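Side-chain contacts in fat acid-binding protein (Eubacterium ventriosum, PDB 3NYI), which binds stearic acid in the crystal, with lipid binding its probable function as a DegV-family protein: residues Val28-Ser33 with Ser97-Ser102; Ser79-Gly84 with Pro115-Cys120; Gln131-Asp136 with Ile237-Tyr242; Pro195-Ile198 with Asp203-Leu206; Lys226-Asn231 with Leu287-Lys292. All coordinates share one frame; numbering follows the deposited sequence.

Contact 1. Residues Val28-Ser33 with Ser97-Ser102; sequences VPLSVS and SGSYNS. With STE (stearic acid), chain C.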
# COMPACT_ATOMS: atom_id res chain seq x y z
N VAL A 28 3.88 -8.98 -8.36
CA VAL A 28 4.95 -9.83 -7.84
C VAL A 28 4.75 -9.98 -6.33
O VAL A 28 4.83 -9.00 -5.57
CB VAL A 28 6.34 -9.24 -8.14
CG1 VAL A 28 7.48 -10.11 -7.52
CG2 VAL A 28 6.53 -9.10 -9.64
N PRO A 29 4.47 -11.21 -5.88
CA PRO A 29 4.09 -11.43 -4.48
C PRO A 29 5.22 -11.36 -3.45
O PRO A 29 6.33 -11.88 -3.68
CB PRO A 29 3.52 -12.85 -4.48
CG PRO A 29 3.89 -13.47 -5.78
CD PRO A 29 4.50 -12.45 -6.68
N LEU A 30 4.93 -10.76 -2.30
CA LEU A 30 5.75 -10.98 -1.11
C LEU A 30 5.32 -12.32 -0.51
O LEU A 30 4.36 -12.93 -0.97
CB LEU A 30 5.60 -9.83 -0.11
CG LEU A 30 6.53 -8.66 -0.44
CD1 LEU A 30 5.98 -7.76 -1.57
CD2 LEU A 30 6.83 -7.81 0.80
N SER A 31 6.03 -12.78 0.52
CA SER A 31 5.66 -14.03 1.19
C SER A 31 5.40 -13.81 2.67
O SER A 31 5.87 -12.83 3.26
CB SER A 31 6.73 -15.11 0.98
OG SER A 31 6.84 -15.42 -0.40
N VAL A 32 4.63 -14.72 3.25
CA VAL A 32 4.40 -14.71 4.69
C VAL A 32 4.72 -16.09 5.28
O VAL A 32 4.58 -17.11 4.61
CB VAL A 32 2.96 -14.30 5.02
CG1 VAL A 32 1.96 -15.22 4.33
CG2 VAL A 32 2.73 -14.29 6.51
N SER A 33 5.20 -16.11 6.53
CA SER A 33 5.46 -17.36 7.24
C SER A 33 4.89 -17.28 8.64
O SER A 33 4.98 -16.24 9.30
CB SER A 33 6.96 -17.66 7.33
OG SER A 33 7.19 -18.83 8.14
N SER A 97 10.81 -2.04 3.34
CA SER A 97 11.13 -3.33 2.75
C SER A 97 12.25 -3.22 1.74
O SER A 97 12.42 -2.18 1.12
CB SER A 97 9.88 -3.88 2.03
OG SER A 97 10.16 -5.07 1.33
N GLY A 98 13.00 -4.30 1.56
CA GLY A 98 13.99 -4.34 0.51
C GLY A 98 13.43 -4.76 -0.84
O GLY A 98 14.18 -5.04 -1.77
N SER A 99 12.10 -4.78 -0.96
CA SER A 99 11.44 -5.11 -2.22
C SER A 99 11.99 -4.31 -3.41
O SER A 99 12.30 -4.86 -4.46
CB SER A 99 9.92 -4.92 -2.08
OG SER A 99 9.27 -5.22 -3.30
N TYR A 100 12.09 -2.99 -3.25
CA TYR A 100 12.61 -2.14 -4.30
C TYR A 100 13.99 -2.59 -4.76
O TYR A 100 14.28 -2.66 -5.96
CB TYR A 100 12.68 -0.68 -3.80
CG TYR A 100 13.43 0.27 -4.70
CD1 TYR A 100 12.81 0.86 -5.80
CD2 TYR A 100 14.75 0.63 -4.43
CE1 TYR A 100 13.49 1.74 -6.63
CE2 TYR A 100 15.44 1.52 -5.25
CZ TYR A 100 14.80 2.06 -6.35
OH TYR A 100 15.47 2.96 -7.15
N ASN A 101 14.86 -2.90 -3.81
CA ASN A 101 16.21 -3.27 -4.20
C ASN A 101 16.30 -4.66 -4.84
O ASN A 101 17.22 -4.92 -5.62
CB ASN A 101 17.20 -3.08 -3.06
CG ASN A 101 17.73 -1.64 -3.00
OD1 ASN A 101 18.43 -1.19 -3.92
ND2 ASN A 101 17.35 -0.93 -1.98
N SER A 102 15.36 -5.54 -4.52
CA SER A 102 15.27 -6.81 -5.27
C SER A 102 14.92 -6.53 -6.71
O SER A 102 15.48 -7.12 -7.63
CB SER A 102 14.23 -7.75 -4.66
OG SER A 102 14.61 -8.12 -3.37
C1 STE C . 9.17 -7.34 3.87
O1 STE C . 10.07 -6.95 3.19
O2 STE C . 9.36 -8.23 4.65
C2 STE C . 7.84 -6.55 3.89
C3 STE C . 7.79 -5.62 5.13
C4 STE C . 6.40 -4.92 5.21
C5 STE C . 6.40 -3.80 6.28
C6 STE C . 5.00 -3.17 6.37
C7 STE C . 4.93 -2.11 7.50
C8 STE C . 3.55 -1.41 7.44
C9 STE C . 3.41 -0.36 8.56
C10 STE C . 1.98 0.25 8.49
C11 STE C . 1.93 1.25 7.34
C12 STE C . 0.75 1.07 6.36
C13 STE C . -0.48 0.36 6.94
C14 STE C . -1.72 1.20 6.51
C15 STE C . -3.03 0.39 6.69
C16 STE C . -4.23 1.37 6.61
C17 STE C . -4.65 1.56 5.14
C18 STE C . -5.95 2.39 5.04
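Ser97 OG, 4.3 Å from Leu30 CD2, is gripped by two polar partners at once. It donates to the carboxyl head of stearic acid, with Ser97 OG 2.6 Å from O1 of the ligand, and it accepts from the backbone ahead of it, Ser99 N lying 3.0 Å from Ser97 OG. The second bond closes an ST turn just where helix 99-113 begins, Gly98 being the N-cap. Because OG stands anti to its own backbone N (chi1 174°), it can serve the turn and the fatty acid head together. The nearby helix start would probably favour a negative charge on the ligand carboxyl group.

Leu30 adds the apolar part. Its CD2 methyl rests against the first methylene of the ligand, 3.5 Å from C2 of stearic acid, while CD1 turns to Ser99. The head group is also hydrogen-bonded to Thr65 OG1, an arrangement resembling the carboxylate site of the FakB fatty acid-binding proteins of this family. Ser99 OG is held by Tyr73 of helix 70-81 and by Asp10 at the end of strand 6-10. Leu30, in the break of strand 25-33, also touches Val275, so helix 274-280 covers it.

Contact 2. Residues Ser79-Gly84 with Pro115-Cys120; sequences SFVEQG and PDANIC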
# COMPACT_ATOMS: atom_id res chain seq x y z
N SER A 79 9.96 -11.98 -19.22
CA SER A 79 8.88 -12.42 -20.10
C SER A 79 8.25 -11.26 -20.88
O SER A 79 7.92 -11.41 -22.06
CB SER A 79 7.82 -13.20 -19.33
OG SER A 79 7.04 -12.34 -18.51
N PHE A 80 8.09 -10.11 -20.23
CA PHE A 80 7.58 -8.94 -20.92
C PHE A 80 8.60 -8.38 -21.91
O PHE A 80 8.25 -8.08 -23.06
CB PHE A 80 7.16 -7.84 -19.92
CG PHE A 80 5.93 -8.17 -19.13
CD1 PHE A 80 4.80 -8.70 -19.75
CD2 PHE A 80 5.88 -7.93 -17.76
CE1 PHE A 80 3.65 -9.00 -19.02
CE2 PHE A 80 4.73 -8.22 -17.03
CZ PHE A 80 3.62 -8.76 -17.66
N VAL A 81 9.85 -8.27 -21.48
CA VAL A 81 10.91 -7.68 -22.30
C VAL A 81 11.22 -8.46 -23.59
O VAL A 81 11.50 -7.86 -24.64
CB VAL A 81 12.21 -7.50 -21.48
CG1 VAL A 81 13.41 -7.40 -22.40
CG2 VAL A 81 12.11 -6.26 -20.59
N GLU A 82 11.17 -9.78 -23.53
CA GLU A 82 11.42 -10.56 -24.74
C GLU A 82 10.26 -10.41 -25.72
O GLU A 82 10.38 -10.78 -26.89
CB GLU A 82 11.70 -12.02 -24.41
CG GLU A 82 10.60 -12.73 -23.65
CD GLU A 82 11.06 -14.05 -23.06
OE1 GLU A 82 10.23 -14.98 -22.99
OE2 GLU A 82 12.24 -14.15 -22.67
N GLN A 83 9.15 -9.87 -25.24
CA GLN A 83 8.01 -9.56 -26.10
C GLN A 83 8.09 -8.12 -26.62
O GLN A 83 7.22 -7.69 -27.38
CB GLN A 83 6.69 -9.75 -25.36
CG GLN A 83 6.33 -11.19 -25.04
CD GLN A 83 5.03 -11.29 -24.27
OE1 GLN A 83 3.95 -11.36 -24.86
NE2 GLN A 83 5.12 -11.28 -22.95
N GLY A 84 9.10 -7.38 -26.19
CA GLY A 84 9.30 -6.02 -26.65
C GLY A 84 8.56 -4.97 -25.84
O GLY A 84 8.59 -3.78 -26.17
N PRO A 115 19.88 -6.53 -23.50
CA PRO A 115 20.53 -5.23 -23.30
C PRO A 115 19.73 -4.04 -23.83
O PRO A 115 19.99 -2.90 -23.44
CB PRO A 115 21.84 -5.36 -24.09
CG PRO A 115 22.01 -6.82 -24.35
CD PRO A 115 20.62 -7.37 -24.45
N ASP A 116 18.78 -4.28 -24.72
CA ASP A 116 17.96 -3.19 -25.24
C ASP A 116 16.55 -3.19 -24.64
O ASP A 116 15.58 -2.86 -25.31
CB ASP A 116 17.91 -3.22 -26.78
CG ASP A 116 17.49 -4.58 -27.33
OD1 ASP A 116 17.40 -5.54 -26.53
OD2 ASP A 116 17.27 -4.68 -28.55
N ALA A 117 16.47 -3.57 -23.37
CA ALA A 117 15.18 -3.67 -22.68
C ALA A 117 14.87 -2.38 -21.94
O ALA A 117 15.78 -1.73 -21.41
CB ALA A 117 15.19 -4.84 -21.72
N ASN A 118 13.60 -2.01 -21.89
CA ASN A 118 13.19 -0.83 -21.13
C ASN A 118 12.44 -1.20 -19.84
O ASN A 118 11.28 -1.60 -19.87
CB ASN A 118 12.33 0.11 -21.97
CG ASN A 118 11.92 1.36 -21.20
OD1 ASN A 118 12.51 2.42 -21.38
ND2 ASN A 118 10.92 1.22 -20.33
N ILE A 119 13.13 -1.05 -18.71
CA ILE A 119 12.56 -1.40 -17.42
C ILE A 119 12.77 -0.23 -16.47
O ILE A 119 13.91 0.18 -16.23
CB ILE A 119 13.25 -2.64 -16.81
CG1 ILE A 119 13.13 -3.84 -17.76
CG2 ILE A 119 12.66 -2.98 -15.44
CD1 ILE A 119 13.90 -5.07 -17.28
N CYS A 120 11.68 0.32 -15.95
CA CYS A 120 11.73 1.41 -14.99
C CYS A 120 11.23 0.93 -13.62
O CYS A 120 10.10 0.46 -13.51
CB CYS A 120 10.88 2.59 -15.50
SG CYS A 120 10.68 3.89 -14.27
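The two segments come nearest where the last turn of helix 70-81 passes the loop leading into strand 119-123, with Val81 CA and Ala117 CA 5.9 Å apart. Beyond Val81 the backbone makes a type I turn to Gly84, whose positive phi (88°) and two bonds back into the last turn complete a Schellman motif. One of these bonds joins Gly84 N to Val81 O at 2.9 Å. The amide of Gln83 folds back over the same turn: its NE2 is 2.9 Å from Ser79 O, which lies almost in the amide plane, although the donor sits well above the carbonyl plane of Ser79.

Across the contact the interaction is wholly apolar, and CG2 of Val81 carries it. This methyl, beside the backbone N and anti to the carbonyl carbon, sits 3.6 Å from Ala117 CB and also reaches Ile119, 3.9 Å from its CG1. The side chains of Val81 and Ile119 meet at about a right angle, so that CG2 rests on both CG1 and CD1 of the isoleucine. The other branch, CG1, lies near the Ala117 methyl as well, but at a modelled separation too doubtful to carry weight.

Tyr114 touches Val81 too, while Ala117 and Ile119 pack on Leu111 and Val110 of helix 99-113. That helix connects the parallel strands 87-91 and 119-123 in a beta-alpha-beta crossover, and helix 70-81 packs beside it over the same face of the sheet, as in an alpha/beta domain.

Contact 3. Residues Gln131-Asp136 with Ile237-Tyr242; sequences QALLID and IVSVGY. With STE (stearic acid), chain C.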
# COMPACT_ATOMS: atom_id res chain seq x y z
N GLN A 131 -0.22 3.12 -2.31
CA GLN A 131 0.48 2.50 -3.40
C GLN A 131 -0.53 2.21 -4.51
O GLN A 131 -0.24 2.43 -5.68
CB GLN A 131 1.18 1.20 -2.95
CG GLN A 131 2.17 0.65 -3.98
CD GLN A 131 2.93 -0.53 -3.39
OE1 GLN A 131 3.02 -0.67 -2.17
NE2 GLN A 131 3.46 -1.40 -4.25
N ALA A 132 -1.71 1.72 -4.14
CA ALA A 132 -2.78 1.52 -5.13
C ALA A 132 -3.21 2.84 -5.82
O ALA A 132 -3.37 2.91 -7.05
CB ALA A 132 -3.98 0.84 -4.48
N LEU A 133 -3.35 3.90 -5.02
CA LEU A 133 -3.70 5.23 -5.58
C LEU A 133 -2.65 5.74 -6.56
O LEU A 133 -2.98 6.32 -7.60
CB LEU A 133 -3.90 6.25 -4.45
CG LEU A 133 -5.21 6.06 -3.68
CD1 LEU A 133 -5.21 6.90 -2.40
CD2 LEU A 133 -6.41 6.41 -4.58
N LEU A 134 -1.37 5.55 -6.22
CA LEU A 134 -0.31 6.00 -7.11
C LEU A 134 -0.30 5.21 -8.42
O LEU A 134 -0.20 5.78 -9.50
CB LEU A 134 1.07 5.91 -6.44
CG LEU A 134 2.23 6.42 -7.31
CD1 LEU A 134 2.16 7.95 -7.46
CD2 LEU A 134 3.58 6.00 -6.72
N ILE A 135 -0.39 3.89 -8.32
CA ILE A 135 -0.44 3.08 -9.52
C ILE A 135 -1.62 3.51 -10.39
O ILE A 135 -1.49 3.67 -11.60
CB ILE A 135 -0.56 1.60 -9.17
CG1 ILE A 135 0.77 1.11 -8.59
CG2 ILE A 135 -0.89 0.82 -10.41
CD1 ILE A 135 0.67 -0.24 -7.82
N ASP A 136 -2.76 3.71 -9.75
CA ASP A 136 -3.95 4.15 -10.47
C ASP A 136 -3.79 5.52 -11.15
O ASP A 136 -4.27 5.72 -12.26
CB ASP A 136 -5.18 4.12 -9.56
CG ASP A 136 -6.46 4.44 -10.30
OD1 ASP A 136 -6.79 3.71 -11.27
OD2 ASP A 136 -7.10 5.45 -9.94
N ILE A 237 -8.11 12.39 -4.87
CA ILE A 237 -8.82 11.11 -4.91
C ILE A 237 -8.80 10.52 -3.50
O ILE A 237 -7.78 10.59 -2.83
CB ILE A 237 -8.09 10.12 -5.84
CG1 ILE A 237 -8.11 10.64 -7.28
CG2 ILE A 237 -8.69 8.72 -5.74
CD1 ILE A 237 -9.52 10.83 -7.84
N VAL A 238 -9.90 9.93 -3.05
CA VAL A 238 -9.94 9.37 -1.70
C VAL A 238 -10.44 7.91 -1.75
O VAL A 238 -11.45 7.62 -2.40
CB VAL A 238 -10.83 10.21 -0.78
CG1 VAL A 238 -10.80 9.68 0.63
CG2 VAL A 238 -10.40 11.67 -0.81
N SER A 239 -9.72 7.00 -1.10
CA SER A 239 -10.15 5.60 -1.00
C SER A 239 -9.94 5.07 0.41
O SER A 239 -9.16 5.64 1.18
CB SER A 239 -9.40 4.70 -1.99
OG SER A 239 -9.71 5.04 -3.33
N VAL A 240 -10.63 3.98 0.73
CA VAL A 240 -10.59 3.40 2.08
C VAL A 240 -9.92 2.02 2.08
O VAL A 240 -10.03 1.26 1.10
CB VAL A 240 -12.02 3.29 2.69
CG1 VAL A 240 -12.06 2.31 3.84
CG2 VAL A 240 -12.53 4.68 3.14
N GLY A 241 -9.23 1.70 3.17
CA GLY A 241 -8.71 0.35 3.40
C GLY A 241 -9.26 -0.23 4.70
O GLY A 241 -9.39 0.48 5.71
N TYR A 242 -9.59 -1.52 4.69
CA TYR A 242 -10.15 -2.17 5.87
C TYR A 242 -9.47 -3.51 6.12
O TYR A 242 -8.88 -4.11 5.22
CB TYR A 242 -11.66 -2.38 5.72
CG TYR A 242 -12.04 -3.14 4.48
CD1 TYR A 242 -12.05 -4.54 4.46
CD2 TYR A 242 -12.39 -2.47 3.31
CE1 TYR A 242 -12.40 -5.24 3.33
CE2 TYR A 242 -12.73 -3.16 2.17
CZ TYR A 242 -12.73 -4.54 2.18
OH TYR A 242 -13.08 -5.24 1.04
C1 STE C . 9.17 -7.34 3.87
O1 STE C . 10.07 -6.95 3.19
O2 STE C . 9.36 -8.23 4.65
C2 STE C . 7.84 -6.55 3.89
C3 STE C . 7.79 -5.62 5.13
C4 STE C . 6.40 -4.92 5.21
C5 STE C . 6.40 -3.80 6.28
C6 STE C . 5.00 -3.17 6.37
C7 STE C . 4.93 -2.11 7.50
C8 STE C . 3.55 -1.41 7.44
C9 STE C . 3.41 -0.36 8.56
C10 STE C . 1.98 0.25 8.49
C11 STE C . 1.93 1.25 7.34
C12 STE C . 0.75 1.07 6.36
C13 STE C . -0.48 0.36 6.94
C14 STE C . -1.72 1.20 6.51
C15 STE C . -3.03 0.39 6.69
C16 STE C . -4.23 1.37 6.61
C17 STE C . -4.65 1.56 5.14
C18 STE C . -5.95 2.39 5.04
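Helix 128-143 lies across one face of the second sheet, and its contact with strand 236-242 is a small, buried, mainly apolar one near the centre of the chain. Leu133 is the residue that spans it. Its CG stands anti to the carbonyl carbon (chi1 -74°), and CD2 thereby reaches the strand between two residues of the same face: it is 3.4 Å from Ile237 CG2, tighter than usual for two carbons, and 3.8 Å from Ser239 OG. The side chains of Leu133 and Ile237 cross obliquely. CG2 of Ile237, anti to its own backbone N, is the branch that meets the leucine, while CG1 leads away from Leu133, and the residue also touches Gln137 and Arg140, farther along the same helix.

The alternation of the strand divides the layers of this alpha/beta sandwich: Ile237 and Ser239 face helix 128-143, whereas Val240 is packed against helix 246-260. Ser239 OG, although beside a methyl group, is satisfied by Thr268 OG1 and the carbonyl of Asp265. At its other end the helix segment reaches the first sheet, since Gln131 NE2 is hydrogen-bonded to Asp10 at the end of strand 6-10.

Farther along the strand, Gly241 meets the tail of the bound fatty acid. With no side chain between them, the terminal methyl comes close to the backbone, and Gly241 CA lies 3.8 Å from C18 of stearic acid.

Contact 4. Residues Pro195-Ile198 with Asp203-Leu206; sequences PVII and DIGL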
# COMPACT_ATOMS: atom_id res chain seq x y z
N PRO A 195 -2.61 4.22 18.49
CA PRO A 195 -2.20 5.40 17.73
C PRO A 195 -3.14 5.72 16.58
O PRO A 195 -3.78 4.84 16.01
CB PRO A 195 -0.85 4.98 17.16
CG PRO A 195 -1.00 3.48 16.95
CD PRO A 195 -1.84 3.01 18.12
N VAL A 196 -3.24 7.01 16.27
CA VAL A 196 -3.71 7.43 14.97
C VAL A 196 -2.41 7.66 14.22
O VAL A 196 -1.53 8.37 14.70
CB VAL A 196 -4.47 8.76 15.03
CG1 VAL A 196 -4.79 9.25 13.61
CG2 VAL A 196 -5.75 8.62 15.86
N ILE A 197 -2.29 7.04 13.05
CA ILE A 197 -1.01 7.03 12.34
C ILE A 197 -1.15 7.73 10.99
O ILE A 197 -2.18 7.62 10.33
CB ILE A 197 -0.52 5.56 12.12
CG1 ILE A 197 -0.43 4.82 13.46
CG2 ILE A 197 0.83 5.52 11.37
CD1 ILE A 197 -0.13 3.32 13.32
N ILE A 198 -0.09 8.42 10.58
CA ILE A 198 -0.07 9.05 9.28
C ILE A 198 1.10 8.51 8.50
O ILE A 198 2.22 8.51 9.00
CB ILE A 198 0.13 10.59 9.40
CG1 ILE A 198 -0.98 11.22 10.23
CG2 ILE A 198 0.21 11.21 8.00
CD1 ILE A 198 -0.79 12.72 10.50
N ASP A 203 7.16 6.98 5.04
CA ASP A 203 7.27 6.39 6.37
C ASP A 203 6.03 6.71 7.23
O ASP A 203 5.18 7.50 6.82
CB ASP A 203 8.54 6.92 7.05
CG ASP A 203 9.11 5.97 8.10
OD1 ASP A 203 8.41 5.02 8.52
OD2 ASP A 203 10.28 6.17 8.51
N ILE A 204 5.96 6.14 8.44
CA ILE A 204 4.85 6.43 9.36
C ILE A 204 5.24 7.33 10.54
O ILE A 204 6.37 7.30 11.01
CB ILE A 204 4.16 5.16 9.88
CG1 ILE A 204 5.20 4.13 10.37
CG2 ILE A 204 3.31 4.52 8.77
CD1 ILE A 204 4.56 2.86 10.94
N GLY A 205 4.27 8.11 11.00
CA GLY A 205 4.45 8.99 12.14
C GLY A 205 3.16 9.07 12.93
O GLY A 205 2.11 8.63 12.47
N LEU A 206 3.24 9.63 14.14
CA LEU A 206 2.09 9.64 15.03
C LEU A 206 1.21 10.86 14.75
O LEU A 206 1.71 11.99 14.72
CB LEU A 206 2.56 9.64 16.49
CG LEU A 206 1.50 9.39 17.57
CD1 LEU A 206 0.88 8.00 17.43
CD2 LEU A 206 2.11 9.57 18.95
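Ile197 and Ile204 lean against each other diagonally across the two strands. CG2 of Ile197, anti to its backbone N (chi1 -56° for CG1), is laid upon the branch point of Ile204, 3.7 Å from Ile204 CB, and meets CG2 of that residue at a similar distance. In Ile204 the longer branch, CG1, is tucked between the backbone N and the carbonyl carbon, which leaves CG2 beside the N as the methyl that touches Ile197. The side chain of Ile204 is also in contact with stearic acid, so Ile204 links the hairpin to the lipid.

A second diagonal runs from Leu206 to Pro195. Leu206 swings CD1 over to the proline ring, 3.5 Å from Pro195 CB, a tight approach, and the same methyl rests 3.7 Å from Val196 O. Leu206 and Ile197 form a non-hydrogen-bonded pair with their side chains on one face. The next pair, Ile198 and Gly205, is hydrogen-bonded: Ile198 N lies 2.9 Å from Gly205 O in a nearly straight bond (175°), and Gly205 N returns one of 2.9 Å to Ile198 O, more bent.

Ile198 leaves on the other face, where it and Val196 pack on helix 213-231. At the start of strand 203-210, Asp203 OD1 accepts a hydrogen bond from the next residue's amide, Ile204 N, at 2.7 Å. The two strands make an antiparallel beta hairpin at the edge of the second sheet, with a helix against one face and the bound stearic acid against the Ile204 side chain.

Contact 5. Residues Lys226-Asn231 with Leu287-Lys292; sequences KYLDEN and LGVIRK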
# COMPACT_ATOMS: atom_id res chain seq x y z
N LYS A 226 -8.41 17.89 8.08
CA LYS A 226 -7.47 18.99 8.19
C LYS A 226 -6.51 19.04 6.99
O LYS A 226 -6.27 20.09 6.41
CB LYS A 226 -6.70 18.89 9.50
CG LYS A 226 -5.60 19.93 9.67
CD LYS A 226 -4.83 19.72 10.97
CE LYS A 226 -3.79 20.82 11.19
NZ LYS A 226 -4.44 22.15 11.26
N TYR A 227 -5.95 17.90 6.63
CA TYR A 227 -5.05 17.85 5.49
C TYR A 227 -5.76 18.18 4.18
O TYR A 227 -5.25 18.94 3.35
CB TYR A 227 -4.41 16.45 5.40
CG TYR A 227 -3.53 16.28 4.20
CD1 TYR A 227 -2.25 16.82 4.18
CD2 TYR A 227 -3.97 15.57 3.08
CE1 TYR A 227 -1.42 16.67 3.08
CE2 TYR A 227 -3.13 15.41 1.95
CZ TYR A 227 -1.86 15.96 1.97
OH TYR A 227 -1.01 15.81 0.88
N LEU A 228 -6.94 17.60 3.97
CA LEU A 228 -7.67 17.86 2.74
C LEU A 228 -8.11 19.32 2.64
O LEU A 228 -8.01 19.93 1.58
CB LEU A 228 -8.87 16.92 2.58
CG LEU A 228 -8.46 15.46 2.32
CD1 LEU A 228 -9.67 14.54 2.40
CD2 LEU A 228 -7.76 15.33 0.96
N ASP A 229 -8.58 19.87 3.75
CA ASP A 229 -9.00 21.27 3.76
C ASP A 229 -7.85 22.22 3.46
O ASP A 229 -8.02 23.20 2.73
CB ASP A 229 -9.67 21.62 5.08
CG ASP A 229 -11.01 20.94 5.24
OD1 ASP A 229 -11.48 20.33 4.24
OD2 ASP A 229 -11.59 20.99 6.35
N GLU A 230 -6.68 21.92 4.01
CA GLU A 230 -5.49 22.73 3.75
C GLU A 230 -5.12 22.72 2.27
O GLU A 230 -4.71 23.74 1.74
CB GLU A 230 -4.30 22.27 4.59
CG GLU A 230 -4.40 22.61 6.06
CD GLU A 230 -3.31 21.95 6.90
OE1 GLU A 230 -2.53 21.13 6.35
OE2 GLU A 230 -3.24 22.25 8.11
N ASN A 231 -5.28 21.57 1.62
CA ASN A 231 -4.69 21.34 0.31
C ASN A 231 -5.67 21.33 -0.88
O ASN A 231 -5.26 21.12 -2.02
CB ASN A 231 -3.86 20.07 0.34
CG ASN A 231 -2.64 20.20 1.24
OD1 ASN A 231 -2.61 19.71 2.37
ND2 ASN A 231 -1.63 20.89 0.74
N LEU A 287 -7.95 5.57 5.60
CA LEU A 287 -8.18 6.07 4.26
C LEU A 287 -6.88 6.60 3.69
O LEU A 287 -5.98 6.99 4.44
CB LEU A 287 -9.27 7.17 4.26
CG LEU A 287 -8.92 8.49 4.94
CD1 LEU A 287 -9.67 9.64 4.29
CD2 LEU A 287 -9.25 8.42 6.43
N GLY A 288 -6.78 6.57 2.37
CA GLY A 288 -5.66 7.13 1.65
C GLY A 288 -6.14 8.20 0.69
O GLY A 288 -7.28 8.17 0.21
N VAL A 289 -5.28 9.17 0.43
CA VAL A 289 -5.63 10.23 -0.51
C VAL A 289 -4.43 10.49 -1.39
O VAL A 289 -3.29 10.22 -1.01
CB VAL A 289 -6.04 11.55 0.20
CG1 VAL A 289 -7.08 11.25 1.27
CG2 VAL A 289 -4.81 12.25 0.80
N ILE A 290 -4.68 11.02 -2.58
CA ILE A 290 -3.59 11.43 -3.46
C ILE A 290 -4.12 12.50 -4.39
O ILE A 290 -5.32 12.55 -4.66
CB ILE A 290 -3.04 10.23 -4.29
CG1 ILE A 290 -1.65 10.54 -4.86
CG2 ILE A 290 -4.01 9.88 -5.41
CD1 ILE A 290 -0.90 9.29 -5.44
N ARG A 291 -3.22 13.36 -4.87
CA ARG A 291 -3.63 14.44 -5.77
C ARG A 291 -4.04 13.85 -7.11
O ARG A 291 -3.45 12.87 -7.56
CB ARG A 291 -2.49 15.43 -6.02
CG ARG A 291 -2.33 16.52 -4.97
CD ARG A 291 -3.47 17.51 -5.06
NE ARG A 291 -3.41 18.30 -6.28
CZ ARG A 291 -2.82 19.50 -6.36
NH1 ARG A 291 -2.23 20.04 -5.30
NH2 ARG A 291 -2.83 20.15 -7.51
N LYS A 292 -5.05 14.44 -7.75
CA LYS A 292 -5.36 14.08 -9.13
C LYS A 292 -4.30 14.66 -10.04
O LYS A 292 -4.05 15.87 -10.02
CB LYS A 292 -6.73 14.61 -9.55
CG LYS A 292 -7.87 14.26 -8.64
CD LYS A 292 -9.00 15.28 -8.86
CE LYS A 292 -10.31 14.84 -8.26
NZ LYS A 292 -11.40 15.79 -8.64
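Apolar contacts carry the meeting of Tyr227 and Leu228 with Val289, whose two methyls are shared between them. CG2 of Val289 reaches the tyrosine ring obliquely, 3.8 Å from Tyr227 CE2, and the two side chains slide past each other in opposite directions. CG1 turns to the leucine and stands 4.1 Å from Leu228 CD2, a looser touch. The split follows from the torsion of Val289: CG1 is anti to the carbonyl carbon (chi1 -50°), with CG2 placed between the backbone N and that carbon. In Tyr227 the ring is anti to the backbone N (chi1 176°), which carries it toward the strand.

No hydrogen bond joins the two segments; polar groups are served from other directions. The hydroxyl of Tyr227 is hydrogen-bonded to the carbonyl of Ser161, so the ring is held at its hydroxyl as well as touched by Val289. On the outer side of the helix Lys226 and Glu230, one turn apart, form a weak salt bridge, with NZ of Lys226 3.4 Å from OE2 of Glu230. Arg291 directs its NE to Thr295 near the C terminus.

Backbone bonds place strand 285-291 between its neighbours, Val289 pairing with Arg163 and Ile290 with Ile237. Ile290 faces helix 128-143 while Val289 faces helix 213-231, the layering of an alpha/beta sandwich. Helix 213-231 itself connects strand 203-210, at the edge of the sheet, to strand 236-242, which runs in the same sense but is separated from it by three strands.

Overall arrangement
From the N terminus, contact 1 closes the first loop, bringing the start of helix 99-113 back to strand 25-33. Contact 2 opens within that loop and closes at strand 119-123, so the two cross; both belong to the first sheet and its helices. Contact 3 then spans a long excursion from helix 128-143 to strand 236-242. Within it lies contact 4, a short hairpin of the second sheet. Contact 5 opens before contact 3 closes and ends on strand 285-291, so these also cross, and they touch through the neighbouring strands 236-242 and 285-291. Contacts 1 and 3, about 20 Å apart between centres, meet opposite ends of the stearic acid.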